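Local coordinates for interphotoreceptor retinoid-binding protein (Xenopus laevis, PDB 1J7X) that probably binds retinoids and helps carry them through the matrix between the photoreceptors and the pigment epithelium of the retina, at residues N107-F113 with T140-D146. Sequence-based numbering, arbitrary orientation.
Sequences NIGYLRF and TENLIID
The two strands of a beta-alpha-beta unit, 108-112 and 142-146, pair directly in parallel, as the 20° between their N-to-C directions and the ladder of backbone bonds from Gly-109 to Asp-146 indicate. Gly-109 N gives a hydrogen bond to Asn-142 O (2.8 Å) and Gly-109 O accepts one from Ile-144 N; two residues on, Leu-111 N reaches Ile-144 O at 3.0 Å, and Leu-111 O receives Asp-146 N. Just before the strands, Glu-141 N makes a weak bond to Asn-107 O (3.4 Å). A beta carbon on Gly-109 would sit only 3.1 Å from Leu-143 CD1 and equally near Thr-140 OG1, too tight for a side chain; as built, Leu-143 CD1 lies 3.5 Å from Gly-109 O. Helix 119-137 forms the crossover between the strands, which are neighbours in the mixed sheet of this S41-family, ClpP/crotonase-clan domain; 100-104 adds an antiparallel strand beside 108-112, and 204-209 continues the sheet beyond 142-146. On the face carrying Tyr-110 and Ile-144, the tyrosine, with CG anti to the backbone N (chi1 176°), extends along the sheet to Asp-146. Tyr-110 OH donates to Asp-146 OD2 over 2.5 Å, meeting the anti side of a carboxylate turned 75° from the ring, while Tyr-110 CE1 rests 3.6 Å from Asp-146 CB. A phenylalanine at Tyr-110 would probably keep this carbon contact but leave Asp-146 OD2 without its hydroxyl donor, relying more on its salt bridge to Arg-148. Farther back on that face, Ile-108 CD1 packs against Asn-142 CB (3.6 Å), and Ile-295 of helix 287-296 touches both side chains.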
ATOM      1  N   ASN A 107      11.744  -9.455 -26.177  1.00 31.84           N
ATOM      2  CA  ASN A 107      10.535  -8.611 -26.260  1.00 29.43           C
ATOM      3  C   ASN A 107       9.769  -8.527 -24.900  1.00 25.95           C
ATOM      4  O   ASN A 107       8.601  -8.684 -24.874  1.00 26.26           O
ATOM      5  CB  ASN A 107       9.561  -9.127 -27.290  1.00 31.04           C
ATOM      6  CG  ASN A 107       8.524  -8.114 -27.672  1.00 29.11           C
ATOM      7  OD1 ASN A 107       8.782  -6.900 -27.595  1.00 28.12           O
ATOM      8  ND2 ASN A 107       7.370  -8.599 -28.116  1.00 30.16           N
ATOM      9  N   ILE A 108      10.495  -8.329 -23.817  1.00 24.94           N
ATOM     10  CA  ILE A 108       9.888  -8.229 -22.497  1.00 25.10           C
ATOM     11  C   ILE A 108      10.037  -6.747 -22.122  1.00 21.38           C
ATOM     12  O   ILE A 108      11.018  -6.296 -22.131  1.00 23.39           O
ATOM     13  CB  ILE A 108      10.723  -9.011 -21.480  1.00 23.58           C
ATOM     14  CG1 ILE A 108      10.767 -10.532 -21.733  1.00 27.33           C
ATOM     15  CG2 ILE A 108      10.289  -8.710 -20.039  1.00 28.47           C
ATOM     16  CD1 ILE A 108       9.488 -10.996 -21.582  1.00 37.83           C
ATOM     17  N   GLY A 109       8.955  -6.084 -21.780  1.00 22.19           N
ATOM     18  CA  GLY A 109       8.958  -4.693 -21.411  1.00 21.51           C
ATOM     19  C   GLY A 109       9.466  -4.564 -19.985  1.00 21.06           C
ATOM     20  O   GLY A 109       9.079  -5.429 -19.138  1.00 20.43           O
ATOM     21  N   TYR A 110      10.247  -3.522 -19.727  1.00 19.55           N
ATOM     22  CA  TYR A 110      10.738  -3.214 -18.407  1.00 18.09           C
ATOM     23  C   TYR A 110      10.345  -1.767 -18.059  1.00 20.71           C
ATOM     24  O   TYR A 110      10.622  -0.824 -18.886  1.00 18.23           O
ATOM     25  CB  TYR A 110      12.266  -3.303 -18.339  1.00 19.75           C
ATOM     26  CG  TYR A 110      12.836  -2.880 -16.985  1.00 19.61           C
ATOM     27  CD1 TYR A 110      12.800  -3.771 -15.873  1.00 22.76           C
ATOM     28  CD2 TYR A 110      13.340  -1.617 -16.788  1.00 16.63           C
ATOM     29  CE1 TYR A 110      13.330  -3.370 -14.636  1.00 17.40           C
ATOM     30  CE2 TYR A 110      13.776  -1.248 -15.562  1.00 18.11           C
ATOM     31  CZ  TYR A 110      13.803  -2.109 -14.470  1.00 16.00           C
ATOM     32  OH  TYR A 110      14.333  -1.709 -13.289  1.00 18.43           O
ATOM     33  N   LEU A 111       9.575  -1.596 -16.989  1.00 16.12           N
ATOM     34  CA  LEU A 111       9.086  -0.269 -16.529  1.00 15.28           C
ATOM     35  C   LEU A 111       9.493  -0.078 -15.113  1.00 16.68           C
ATOM     36  O   LEU A 111       9.151  -0.876 -14.223  1.00 16.69           O
ATOM     37  CB  LEU A 111       7.569  -0.191 -16.612  1.00 15.78           C
ATOM     38  CG  LEU A 111       6.893   0.967 -15.966  1.00 14.20           C
ATOM     39  CD1 LEU A 111       7.422   2.281 -16.464  1.00 16.13           C
ATOM     40  CD2 LEU A 111       5.478   0.854 -16.197  1.00 17.78           C
ATOM     41  N   ARG A 112      10.308   0.932 -14.843  1.00 16.30           N
ATOM     42  CA  ARG A 112      10.659   1.314 -13.519  1.00 16.69           C
ATOM     43  C   ARG A 112      10.274   2.715 -13.220  1.00 18.21           C
ATOM     44  O   ARG A 112      10.487   3.602 -14.073  1.00 19.31           O
ATOM     45  CB  ARG A 112      12.166   1.137 -13.221  1.00 16.31           C
ATOM     46  CG  ARG A 112      12.617   1.697 -11.894  1.00 14.64           C
ATOM     47  CD  ARG A 112      14.066   1.482 -11.633  1.00 18.01           C
ATOM     48  NE  ARG A 112      14.496   2.252 -10.488  1.00 16.84           N
ATOM     49  CZ  ARG A 112      15.732   2.333 -10.102  1.00 22.04           C
ATOM     50  NH1 ARG A 112      16.698   1.694 -10.813  1.00 25.90           N
ATOM     51  NH2 ARG A 112      16.058   3.088  -9.049  1.00 23.35           N
ATOM     52  N   PHE A 113       9.724   2.959 -11.976  1.00 17.74           N
ATOM     53  CA  PHE A 113       9.488   4.283 -11.468  1.00 15.06           C
ATOM     54  C   PHE A 113       9.523   4.141  -9.937  1.00 15.27           C
ATOM     55  O   PHE A 113       9.194   3.064  -9.455  1.00 15.11           O
ATOM     56  CB  PHE A 113       8.253   4.985 -11.997  1.00 15.51           C
ATOM     57  CG  PHE A 113       6.951   4.253 -11.743  1.00 14.27           C
ATOM     58  CD1 PHE A 113       6.642   3.107 -12.443  1.00 16.38           C
ATOM     59  CD2 PHE A 113       6.107   4.695 -10.751  1.00 16.14           C
ATOM     60  CE1 PHE A 113       5.502   2.481 -12.208  1.00 17.39           C
ATOM     61  CE2 PHE A 113       4.924   4.058 -10.582  1.00 15.27           C
ATOM     62  CZ  PHE A 113       4.643   2.969 -11.263  1.00 18.93           C
ATOM     63  N   THR A 140       5.575  -5.173 -26.672  1.00 26.23           N
ATOM     64  CA  THR A 140       5.929  -6.347 -25.832  1.00 24.58           C
ATOM     65  C   THR A 140       4.818  -7.343 -25.527  1.00 24.68           C
ATOM     66  O   THR A 140       3.616  -7.033 -25.576  1.00 24.62           O
ATOM     67  CB  THR A 140       6.549  -5.858 -24.536  1.00 22.80           C
ATOM     68  OG1 THR A 140       5.571  -5.188 -23.718  1.00 23.66           O
ATOM     69  CG2 THR A 140       7.675  -4.860 -24.803  1.00 25.09           C
ATOM     70  N   GLU A 141       5.184  -8.586 -25.148  1.00 25.79           N
ATOM     71  CA  GLU A 141       4.200  -9.575 -24.896  1.00 27.20           C
ATOM     72  C   GLU A 141       4.110  -9.795 -23.356  1.00 25.53           C
ATOM     73  O   GLU A 141       3.162 -10.352 -22.873  1.00 25.56           O
ATOM     74  CB  GLU A 141       4.589 -10.875 -25.578  1.00 29.97           C
ATOM     75  CG  GLU A 141       4.326 -10.846 -27.090  1.00 35.88           C
ATOM     76  CD  GLU A 141       2.908 -10.435 -27.403  1.00 40.63           C
ATOM     77  OE1 GLU A 141       1.992 -10.768 -26.628  1.00 45.55           O
ATOM     78  OE2 GLU A 141       2.654  -9.745 -28.420  1.00 45.22           O
ATOM     79  N   ASN A 142       5.105  -9.337 -22.657  1.00 23.07           N
ATOM     80  CA  ASN A 142       5.111  -9.437 -21.183  1.00 23.54           C
ATOM     81  C   ASN A 142       5.744  -8.150 -20.621  1.00 20.85           C
ATOM     82  O   ASN A 142       6.501  -7.439 -21.331  1.00 18.90           O
ATOM     83  CB  ASN A 142       5.968 -10.608 -20.751  1.00 23.88           C
ATOM     84  CG  ASN A 142       5.305 -11.914 -21.014  1.00 30.59           C
ATOM     85  OD1 ASN A 142       4.314 -12.266 -20.370  1.00 25.24           O
ATOM     86  ND2 ASN A 142       5.844 -12.642 -21.992  1.00 21.92           N
ATOM     87  N   LEU A 143       5.362  -7.781 -19.412  1.00 21.64           N
ATOM     88  CA  LEU A 143       5.858  -6.540 -18.804  1.00 17.94           C
ATOM     89  C   LEU A 143       6.299  -6.780 -17.382  1.00 18.63           C
ATOM     90  O   LEU A 143       5.633  -7.425 -16.604  1.00 19.70           O
ATOM     91  CB  LEU A 143       4.750  -5.492 -18.791  1.00 18.91           C
ATOM     92  CG  LEU A 143       5.092  -4.183 -18.072  1.00 16.34           C
ATOM     93  CD1 LEU A 143       6.165  -3.442 -18.886  1.00 17.60           C
ATOM     94  CD2 LEU A 143       3.941  -3.215 -17.902  1.00 16.08           C
ATOM     95  N   ILE A 144       7.442  -6.255 -17.060  1.00 18.31           N
ATOM     96  CA  ILE A 144       8.018  -6.310 -15.715  1.00 19.09           C
ATOM     97  C   ILE A 144       7.929  -4.947 -15.144  1.00 18.90           C
ATOM     98  O   ILE A 144       8.562  -4.051 -15.681  1.00 19.27           O
ATOM     99  CB  ILE A 144       9.490  -6.772 -15.707  1.00 18.39           C
ATOM    100  CG1 ILE A 144       9.562  -8.265 -16.087  1.00 21.51           C
ATOM    101  CG2 ILE A 144      10.079  -6.624 -14.373  1.00 21.06           C
ATOM    102  CD1 ILE A 144       8.834  -8.647 -17.314  1.00 34.47           C
ATOM    103  N   ILE A 145       7.221  -4.736 -14.051  1.00 17.59           N
ATOM    104  CA  ILE A 145       7.122  -3.435 -13.415  1.00 14.94           C
ATOM    105  C   ILE A 145       7.987  -3.525 -12.161  1.00 16.09           C
ATOM    106  O   ILE A 145       7.710  -4.336 -11.250  1.00 14.90           O
ATOM    107  CB  ILE A 145       5.632  -3.123 -13.069  1.00 13.86           C
ATOM    108  CG1 ILE A 145       4.711  -3.249 -14.275  1.00 15.46           C
ATOM    109  CG2 ILE A 145       5.550  -1.741 -12.339  1.00 14.01           C
ATOM    110  CD1 ILE A 145       3.260  -2.920 -13.906  1.00 13.67           C
ATOM    111  N   ASP A 146       9.073  -2.761 -12.158  1.00 14.67           N
ATOM    112  CA  ASP A 146      10.042  -2.775 -11.109  1.00 15.46           C
ATOM    113  C   ASP A 146       9.733  -1.734  -9.982  1.00 15.46           C
ATOM    114  O   ASP A 146       9.871  -0.551 -10.186  1.00 14.70           O
ATOM    115  CB  ASP A 146      11.409  -2.498 -11.666  1.00 15.23           C
ATOM    116  CG  ASP A 146      12.496  -2.804 -10.692  1.00 19.37           C
ATOM    117  OD1 ASP A 146      12.228  -3.038  -9.479  1.00 15.50           O
ATOM    118  OD2 ASP A 146      13.668  -2.865 -11.142  1.00 18.88           O
TER